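Local coordinates for protein AmbC (Sorangium cellulosum, PDB 5O15) that probably catalyses both the dehydration of a polyketide intermediate and the cyclisation that closes an oxygen heterocycle in ambruticin biosynthesis, at residues A[77-85]-A[239-247]; A[214-225]-A[269-277]. One frame throughout, in Å; residues are numbered along the deposited sequence. Where two conformers were deposited one is given.

Contact 1 (A[77-85]-A[239-247]); sequences LPSVSELTI and PFAWSDVAL
L83 and W242 lie side by side, L83 CD2 coming to 4.1 Å from the indole atom W242 CD1. They form a hydrogen-bonded pair where strands 79-85 and 239-247 run antiparallel (173°), the seam where the two units of the double hotdog fold meet edge to edge. I85 CD1 sits at the indole edge near the ring plane, and A68 of helix 61-75 covers both V80 and L83. W242 N bonds to L83 O at 2.8 Å. The opposite face carries S79, E82, T84 and S243 alongside A241 and A246. There, in the conformers given, E82 bends at chi2 (-62°) and S243 OG donates to the syn side of E82 OE1, near the carboxylate plane, at 2.6 Å; both have a second conformer, so the bond is probably intermittent. D244, with positive phi (52°), and V245 both face V80 in a G1 beta bulge; D244 N turns to S81 O at 2.9 Å, well above that carbonyl's plane. Two waters join P78 O to the backbone of L247. Two more link the D244 carboxylate to the hydroxyls of S79 and S81, the latter also bound by R111: S79 OG donates at 2.7 Å to one, which donates to D244 OD1.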
loop_
_atom_site.group_PDB
_atom_site.type_symbol
_atom_site.label_atom_id
_atom_site.label_comp_id
_atom_site.label_asym_id
_atom_site.label_seq_id
_atom_site.Cartn_x
_atom_site.Cartn_y
_atom_site.Cartn_z
ATOM N N LEU A 77 -19.057 1.491 -1.951
ATOM C CA LEU A 77 -18.494 1.249 -3.257
ATOM C C LEU A 77 -17.415 0.175 -3.158
ATOM O O LEU A 77 -16.712 0.112 -2.151
ATOM C CB LEU A 77 -17.876 2.524 -3.837
ATOM C CG LEU A 77 -18.886 3.592 -4.259
ATOM C CD1 LEU A 77 -18.187 4.918 -4.629
ATOM C CD2 LEU A 77 -19.727 3.069 -5.423
ATOM N N PRO A 78 -17.245 -0.643 -4.200
ATOM C CA PRO A 78 -16.383 -1.821 -4.066
ATOM C C PRO A 78 -14.913 -1.596 -4.337
ATOM O O PRO A 78 -14.122 -2.517 -4.056
ATOM C CB PRO A 78 -16.990 -2.801 -5.081
ATOM C CG PRO A 78 -17.578 -1.932 -6.130
ATOM C CD PRO A 78 -18.136 -0.725 -5.389
ATOM N N SER A 79 -14.505 -0.472 -4.902
ATOM C CA SER A 79 -13.141 -0.353 -5.386
ATOM C C SER A 79 -12.625 1.076 -5.288
ATOM O O SER A 79 -13.401 2.065 -5.344
ATOM C CB SER A 79 -13.119 -0.803 -6.839
ATOM O OG SER A 79 -11.810 -0.862 -7.328
ATOM N N VAL A 80 -11.302 1.179 -5.152
ATOM C CA VAL A 80 -10.554 2.397 -5.374
ATOM C C VAL A 80 -10.173 2.406 -6.842
ATOM O O VAL A 80 -9.273 1.684 -7.279
ATOM C CB VAL A 80 -9.335 2.469 -4.463
ATOM C CG1 VAL A 80 -8.555 3.741 -4.705
ATOM C CG2 VAL A 80 -9.772 2.335 -3.024
ATOM N N SER A 81 -10.895 3.202 -7.628
ATOM C CA SER A 81 -10.623 3.260 -9.047
ATOM C C SER A 81 -9.279 3.926 -9.336
ATOM O O SER A 81 -8.520 3.450 -10.188
ATOM C CB SER A 81 -11.758 4.030 -9.708
ATOM O OG SER A 81 -11.451 4.354 -11.051
ATOM N N GLU A 82 -8.964 5.016 -8.654
ATOM C CA GLU A 82 -7.686 5.691 -8.838
ATOM C C GLU A 82 -7.266 6.300 -7.515
ATOM O O GLU A 82 -8.123 6.767 -6.751
ATOM C CB GLU A 82 -7.767 6.814 -9.885
ATOM C CG GLU A 82 -8.269 6.402 -11.270
ATOM C CD GLU A 82 -7.369 5.375 -11.959
ATOM O OE1 GLU A 82 -6.163 5.264 -11.596
ATOM O OE2 GLU A 82 -7.873 4.666 -12.876
ATOM N N LEU A 83 -5.963 6.285 -7.255
ATOM C CA LEU A 83 -5.375 6.946 -6.108
ATOM C C LEU A 83 -4.043 7.532 -6.552
ATOM O O LEU A 83 -3.208 6.835 -7.131
ATOM C CB LEU A 83 -5.208 5.964 -4.936
ATOM C CG LEU A 83 -4.708 6.597 -3.622
ATOM C CD1 LEU A 83 -5.196 5.847 -2.386
ATOM C CD2 LEU A 83 -3.211 6.776 -3.542
ATOM N N THR A 84 -3.854 8.807 -6.282
ATOM C CA THR A 84 -2.602 9.502 -6.503
ATOM C C THR A 84 -2.070 9.919 -5.149
ATOM O O THR A 84 -2.834 10.360 -4.289
ATOM C CB THR A 84 -2.797 10.744 -7.375
ATOM O OG1 THR A 84 -3.391 10.359 -8.618
ATOM C CG2 THR A 84 -1.453 11.412 -7.665
ATOM N N ILE A 85 -0.772 9.711 -4.945
ATOM C CA ILE A 85 -0.101 10.158 -3.739
ATOM C C ILE A 85 0.504 11.523 -4.040
ATOM O O ILE A 85 1.283 11.674 -4.977
ATOM C CB ILE A 85 0.960 9.155 -3.279
ATOM C CG1 ILE A 85 0.278 7.800 -3.020
ATOM C CG2 ILE A 85 1.653 9.702 -2.046
ATOM C CD1 ILE A 85 1.213 6.690 -2.621
ATOM N N PRO A 239 6.115 4.580 -4.754
ATOM C CA PRO A 239 4.773 4.568 -5.359
ATOM C C PRO A 239 4.195 5.968 -5.447
ATOM O O PRO A 239 4.262 6.736 -4.488
ATOM C CB PRO A 239 3.953 3.755 -4.362
ATOM C CG PRO A 239 4.978 2.940 -3.598
ATOM C CD PRO A 239 6.172 3.806 -3.501
ATOM N N PHE A 240 3.608 6.301 -6.608
ATOM C CA PHE A 240 2.884 7.554 -6.734
ATOM C C PHE A 240 1.452 7.403 -7.220
ATOM O O PHE A 240 0.681 8.354 -7.086
ATOM C CB PHE A 240 3.630 8.572 -7.611
ATOM C CG PHE A 240 3.714 8.190 -9.061
ATOM C CD1 PHE A 240 2.730 8.585 -9.953
ATOM C CD2 PHE A 240 4.792 7.462 -9.523
ATOM C CE1 PHE A 240 2.806 8.239 -11.274
ATOM C CE2 PHE A 240 4.883 7.113 -10.845
ATOM C CZ PHE A 240 3.882 7.508 -11.728
ATOM N N ALA A 241 1.052 6.237 -7.718
ATOM C CA ALA A 241 -0.302 6.071 -8.212
ATOM C C ALA A 241 -0.707 4.613 -8.177
ATOM O O ALA A 241 0.122 3.723 -8.382
ATOM C CB ALA A 241 -0.470 6.618 -9.623
ATOM N N TRP A 242 -1.982 4.385 -7.913
ATOM C CA TRP A 242 -2.610 3.084 -7.907
ATOM C C TRP A 242 -3.898 3.177 -8.705
ATOM O O TRP A 242 -4.570 4.226 -8.723
ATOM C CB TRP A 242 -2.970 2.647 -6.491
ATOM C CG TRP A 242 -1.826 2.497 -5.564
ATOM C CD1 TRP A 242 -1.120 3.485 -4.951
ATOM C CD2 TRP A 242 -1.240 1.264 -5.138
ATOM N NE1 TRP A 242 -0.147 2.946 -4.156
ATOM C CE2 TRP A 242 -0.204 1.583 -4.243
ATOM C CE3 TRP A 242 -1.537 -0.069 -5.397
ATOM C CZ2 TRP A 242 0.579 0.616 -3.638
ATOM C CZ3 TRP A 242 -0.763 -1.046 -4.791
ATOM C CH2 TRP A 242 0.300 -0.696 -3.925
ATOM N N SER A 243 -4.269 2.073 -9.350
ATOM C CA SER A 243 -5.522 1.986 -10.096
ATOM C C SER A 243 -6.227 0.682 -9.764
ATOM O O SER A 243 -5.569 -0.351 -9.565
ATOM C CB SER A 243 -5.296 2.042 -11.613
ATOM O OG SER A 243 -4.625 3.223 -11.999
ATOM N N ASP A 244 -7.552 0.720 -9.724
ATOM C CA ASP A 244 -8.381 -0.461 -9.648
ATOM C C ASP A 244 -7.977 -1.394 -8.513
ATOM O O ASP A 244 -7.608 -2.565 -8.727
ATOM C CB ASP A 244 -8.397 -1.199 -10.977
ATOM C CG ASP A 244 -9.107 -0.420 -12.035
ATOM O OD1 ASP A 244 -10.081 0.305 -11.735
ATOM O OD2 ASP A 244 -8.649 -0.517 -13.174
ATOM N N VAL A 245 -8.048 -0.894 -7.295
ATOM C CA VAL A 245 -7.695 -1.674 -6.104
ATOM C C VAL A 245 -8.984 -2.108 -5.430
ATOM O O VAL A 245 -9.802 -1.251 -5.022
ATOM C CB VAL A 245 -6.854 -0.857 -5.123
ATOM C CG1 VAL A 245 -6.373 -1.764 -4.014
ATOM C CG2 VAL A 245 -5.686 -0.198 -5.810
ATOM N N ALA A 246 -9.211 -3.405 -5.319
ATOM C CA ALA A 246 -10.453 -3.888 -4.734
ATOM C C ALA A 246 -10.118 -5.044 -3.797
ATOM O O ALA A 246 -9.270 -5.917 -4.118
ATOM C CB ALA A 246 -11.408 -4.385 -5.805
ATOM N N LEU A 247 -10.741 -5.056 -2.625
ATOM C CA LEU A 247 -10.650 -6.185 -1.704
ATOM C C LEU A 247 -11.820 -7.124 -1.875
ATOM O O LEU A 247 -12.975 -6.699 -2.050
ATOM C CB LEU A 247 -10.677 -5.780 -0.241
ATOM C CG LEU A 247 -9.631 -4.807 0.214
ATOM C CD1 LEU A 247 -9.749 -4.562 1.711
ATOM C CD2 LEU A 247 -8.242 -5.292 -0.134
HETATM O O HOH W 1 -12.532 -2.991 -1.939
HETATM O O HOH W 2 -14.647 -5.113 -3.415
HETATM O O HOH W 3 -11.888 0.133 -9.816
HETATM O O HOH W 4 -11.347 2.331 -12.794
#

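Contact 2 (A[214-225]-A[269-277]); sequences LDAALQALLRAE and QLAASIELA
L221 and L270 reach toward each other tip to tip, L221 CD2 lying 3.8 Å from L270 CD2. This is the helix-on-sheet packing of a hotdog unit: helix 214-225 runs over strand 269-277 with 10.0 Å between their axes and 127° between their directions. No hydrogen bond crosses the interface, so it rests on van der Waals packing, nearly all of it between aliphatic side chains. The strand offers L270, A272, I274 and L276, alternate residues whose side chains all start toward the helix. Packing is densest around L270, which loses the most surface here. L222 CD2 joins L221 at L270 CD2, 4.1 Å away. Both of these tip-to-tip leucines, L221 and L270, have CG opposite the backbone N (L270 chi1 -172°), which extends their branched ends into the space separating helix from strand. Replacing L270 with an alanine would probably open a gap beneath L221 and L222 and leave the aliphatic part of E225 without its support. In the middle, the small A217 goes with the closest CA approach, 7.4 Å from A217 CA to I274 CA, and A217 CB rests on I274 CG2 at 4.0 Å. The other branch of I274 ends in CD1, which meets L218 CD2 where the two side chains cross at about a right angle. Toward the start of the helix contacts with the strand are fewer: L214 CD1 is 4.2 Å from L276 CD1, while T62 and V65 of helix 61-75 also touch L214. The loose, solvent side lies at the other end, with partly exposed E225. Its chain bends at chi2 (-82°) and lays methylene and carboxylate across L270, E225 OE1 standing 3.9 Å from L270 CD1.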
loop_
_atom_site.group_PDB
_atom_site.type_symbol
_atom_site.label_atom_id
_atom_site.label_comp_id
_atom_site.label_asym_id
_atom_site.label_seq_id
_atom_site.Cartn_x
_atom_site.Cartn_y
_atom_site.Cartn_z
ATOM N N LEU A 214 0.383 -5.409 2.197
ATOM C CA LEU A 214 0.420 -4.954 0.818
ATOM C C LEU A 214 1.820 -4.445 0.456
ATOM O O LEU A 214 2.305 -4.697 -0.651
ATOM C CB LEU A 214 -0.656 -3.896 0.576
ATOM C CG LEU A 214 -0.700 -3.363 -0.860
ATOM C CD1 LEU A 214 -0.983 -4.496 -1.858
ATOM C CD2 LEU A 214 -1.781 -2.259 -1.008
ATOM N N ASP A 215 2.501 -3.778 1.386
ATOM C CA ASP A 215 3.854 -3.320 1.094
ATOM C C ASP A 215 4.810 -4.477 0.804
ATOM O O ASP A 215 5.754 -4.323 0.020
ATOM C CB ASP A 215 4.399 -2.470 2.229
ATOM C CG ASP A 215 5.667 -1.771 1.838
ATOM O OD1 ASP A 215 5.584 -0.758 1.114
ATOM O OD2 ASP A 215 6.760 -2.220 2.240
ATOM N N ALA A 216 4.550 -5.650 1.376
ATOM C CA ALA A 216 5.399 -6.808 1.096
ATOM C C ALA A 216 5.346 -7.212 -0.366
ATOM O O ALA A 216 6.335 -7.722 -0.902
ATOM C CB ALA A 216 5.034 -7.952 2.043
ATOM N N ALA A 217 4.207 -7.009 -1.044
ATOM C CA ALA A 217 4.189 -7.260 -2.474
ATOM C C ALA A 217 5.145 -6.331 -3.210
ATOM O O ALA A 217 5.828 -6.743 -4.164
ATOM C CB ALA A 217 2.779 -7.135 -3.019
ATOM N N LEU A 218 5.203 -5.064 -2.776
ATOM C CA LEU A 218 6.166 -4.118 -3.333
ATOM C C LEU A 218 7.601 -4.527 -3.014
ATOM O O LEU A 218 8.484 -4.406 -3.869
ATOM C CB LEU A 218 5.896 -2.708 -2.803
ATOM C CG LEU A 218 4.477 -2.170 -2.984
ATOM C CD1 LEU A 218 4.426 -0.751 -2.457
ATOM C CD2 LEU A 218 4.059 -2.282 -4.428
ATOM N N GLN A 219 7.854 -5.001 -1.789
ATOM C CA GLN A 219 9.188 -5.486 -1.434
ATOM C C GLN A 219 9.616 -6.607 -2.373
ATOM O O GLN A 219 10.777 -6.671 -2.782
ATOM C CB GLN A 219 9.195 -5.993 0.007
ATOM C CG GLN A 219 8.968 -4.939 1.079
ATOM C CD GLN A 219 8.482 -5.560 2.361
ATOM O OE1 GLN A 219 8.887 -6.677 2.700
ATOM N NE2 GLN A 219 7.585 -4.864 3.072
ATOM N N ALA A 220 8.697 -7.532 -2.682
ATOM C CA ALA A 220 9.054 -8.648 -3.551
ATOM C C ALA A 220 9.444 -8.142 -4.927
ATOM O O ALA A 220 10.436 -8.601 -5.513
ATOM C CB ALA A 220 7.877 -9.619 -3.641
ATOM N N LEU A 221 8.663 -7.203 -5.464
ATOM C CA LEU A 221 8.987 -6.588 -6.732
ATOM C C LEU A 221 10.352 -5.905 -6.698
ATOM O O LEU A 221 11.171 -6.076 -7.604
ATOM C CB LEU A 221 7.894 -5.587 -7.064
ATOM C CG LEU A 221 8.175 -4.727 -8.279
ATOM C CD1 LEU A 221 8.341 -5.601 -9.512
ATOM C CD2 LEU A 221 7.066 -3.769 -8.493
ATOM N N LEU A 222 10.614 -5.119 -5.666
ATOM C CA LEU A 222 11.881 -4.405 -5.597
ATOM C C LEU A 222 13.053 -5.360 -5.440
ATOM O O LEU A 222 14.112 -5.144 -6.029
ATOM C CB LEU A 222 11.847 -3.398 -4.456
ATOM C CG LEU A 222 10.901 -2.221 -4.633
ATOM C CD1 LEU A 222 10.849 -1.359 -3.377
ATOM C CD2 LEU A 222 11.264 -1.389 -5.849
ATOM N N ARG A 223 12.905 -6.415 -4.643
ATOM C CA ARG A 223 14.005 -7.351 -4.505
ATOM C C ARG A 223 14.292 -8.061 -5.812
ATOM O O ARG A 223 15.451 -8.340 -6.129
ATOM C CB ARG A 223 13.728 -8.342 -3.378
ATOM C CG ARG A 223 13.816 -7.673 -2.011
ATOM C CD ARG A 223 13.600 -8.612 -0.850
ATOM N NE ARG A 223 13.719 -7.916 0.408
ATOM C CZ ARG A 223 14.851 -7.514 0.974
ATOM N NH1 ARG A 223 16.034 -7.850 0.488
ATOM N NH2 ARG A 223 14.795 -6.766 2.059
ATOM N N ALA A 224 13.267 -8.322 -6.599
ATOM C CA ALA A 224 13.478 -8.899 -7.915
ATOM C C ALA A 224 14.130 -7.896 -8.866
ATOM O O ALA A 224 15.061 -8.235 -9.591
ATOM C CB ALA A 224 12.130 -9.387 -8.451
ATOM N N GLU A 225 13.684 -6.649 -8.852
ATOM C CA GLU A 225 14.164 -5.646 -9.811
ATOM C C GLU A 225 15.512 -5.015 -9.445
ATOM O O GLU A 225 16.240 -4.589 -10.352
ATOM C CB GLU A 225 13.131 -4.542 -9.962
ATOM C CG GLU A 225 11.911 -5.019 -10.690
ATOM C CD GLU A 225 12.116 -5.006 -12.197
ATOM O OE1 GLU A 225 12.735 -4.043 -12.698
ATOM O OE2 GLU A 225 11.677 -5.959 -12.876
ATOM N N GLN A 269 10.466 4.935 -14.195
ATOM C CA GLN A 269 9.274 4.408 -13.551
ATOM C C GLN A 269 9.239 2.891 -13.600
ATOM O O GLN A 269 9.844 2.250 -14.460
ATOM C CB GLN A 269 8.005 4.909 -14.219
ATOM C CG GLN A 269 7.788 6.376 -14.055
ATOM C CD GLN A 269 6.422 6.803 -14.510
ATOM O OE1 GLN A 269 5.522 5.987 -14.719
ATOM N NE2 GLN A 269 6.253 8.094 -14.653
ATOM N N LEU A 270 8.496 2.346 -12.651
ATOM C CA LEU A 270 8.197 0.933 -12.525
ATOM C C LEU A 270 6.687 0.822 -12.413
ATOM O O LEU A 270 6.051 1.642 -11.745
ATOM C CB LEU A 270 8.861 0.401 -11.243
ATOM C CG LEU A 270 8.893 -1.070 -10.888
ATOM C CD1 LEU A 270 9.539 -1.879 -11.991
ATOM C CD2 LEU A 270 9.660 -1.198 -9.583
ATOM N N ALA A 271 6.105 -0.182 -13.065
ATOM C CA ALA A 271 4.659 -0.359 -13.046
ATOM C C ALA A 271 4.352 -1.846 -13.037
ATOM O O ALA A 271 5.051 -2.634 -13.672
ATOM C CB ALA A 271 3.975 0.315 -14.247
ATOM N N ALA A 272 3.308 -2.231 -12.309
ATOM C CA ALA A 272 2.944 -3.630 -12.180
ATOM C C ALA A 272 1.492 -3.731 -11.724
ATOM O O ALA A 272 0.937 -2.800 -11.157
ATOM C CB ALA A 272 3.856 -4.330 -11.179
ATOM N N SER A 273 0.899 -4.905 -11.941
ATOM C CA SER A 273 -0.346 -5.312 -11.304
ATOM C C SER A 273 -0.020 -6.227 -10.134
ATOM O O SER A 273 1.041 -6.873 -10.101
ATOM C CB SER A 273 -1.267 -6.057 -12.291
ATOM O OG SER A 273 -0.669 -7.285 -12.706
ATOM N N ILE A 274 -0.931 -6.296 -9.177
ATOM C CA ILE A 274 -0.753 -7.129 -7.989
ATOM C C ILE A 274 -2.009 -7.931 -7.772
ATOM O O ILE A 274 -3.106 -7.351 -7.707
ATOM C CB ILE A 274 -0.455 -6.297 -6.729
ATOM C CG1 ILE A 274 0.799 -5.459 -6.913
ATOM C CG2 ILE A 274 -0.363 -7.190 -5.489
ATOM C CD1 ILE A 274 1.031 -4.434 -5.819
ATOM N N GLU A 275 -1.872 -9.233 -7.598
ATOM C CA GLU A 275 -2.980 -10.096 -7.245
ATOM C C GLU A 275 -2.597 -10.874 -6.001
ATOM O O GLU A 275 -1.484 -11.405 -5.929
ATOM C CB GLU A 275 -3.323 -11.052 -8.375
ATOM C CG GLU A 275 -3.753 -10.389 -9.670
ATOM C CD GLU A 275 -3.560 -11.389 -10.775
ATOM O OE1 GLU A 275 -4.256 -12.426 -10.758
ATOM O OE2 GLU A 275 -2.621 -11.207 -11.590
ATOM N N LEU A 276 -3.515 -10.977 -5.050
ATOM C CA LEU A 276 -3.265 -11.625 -3.765
ATOM C C LEU A 276 -4.292 -12.714 -3.519
ATOM O O LEU A 276 -5.491 -12.507 -3.731
ATOM C CB LEU A 276 -3.324 -10.586 -2.642
ATOM C CG LEU A 276 -2.374 -9.401 -2.816
ATOM C CD1 LEU A 276 -2.582 -8.352 -1.750
ATOM C CD2 LEU A 276 -0.914 -9.844 -2.810
ATOM N N ALA A 277 -3.809 -13.858 -3.043
ATOM C CA ALA A 277 -4.613 -15.020 -2.738
ATOM C C ALA A 277 -4.380 -15.478 -1.306
ATOM O O ALA A 277 -3.261 -15.415 -0.788
ATOM C CB ALA A 277 -4.277 -16.161 -3.703
#

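How the contacts relate
Contact 1 joins strands within the sheet; contact 2 packs a helix on its face. Contact 1 crosses the seam between the two hotdog units, largely through backbone hydrogen bonds, with an apolar face and a mixed one whose polar edge is hydrated; it is only partly buried. Contact 2 is core, within the second unit, and held by aliphatic side chains. Strand 236-247, which follows helix 211-225 in the chain, is separated from strand 269-277 by strand 283-295 in the sheet. The contacts meet chiefly at W242, whose CH2 lies 3.9 Å from L214 CD2 and whose CZ3 lies 4.0 Å from I274 CD1, with P239 on L218 beside it, making their apolar sides continuous.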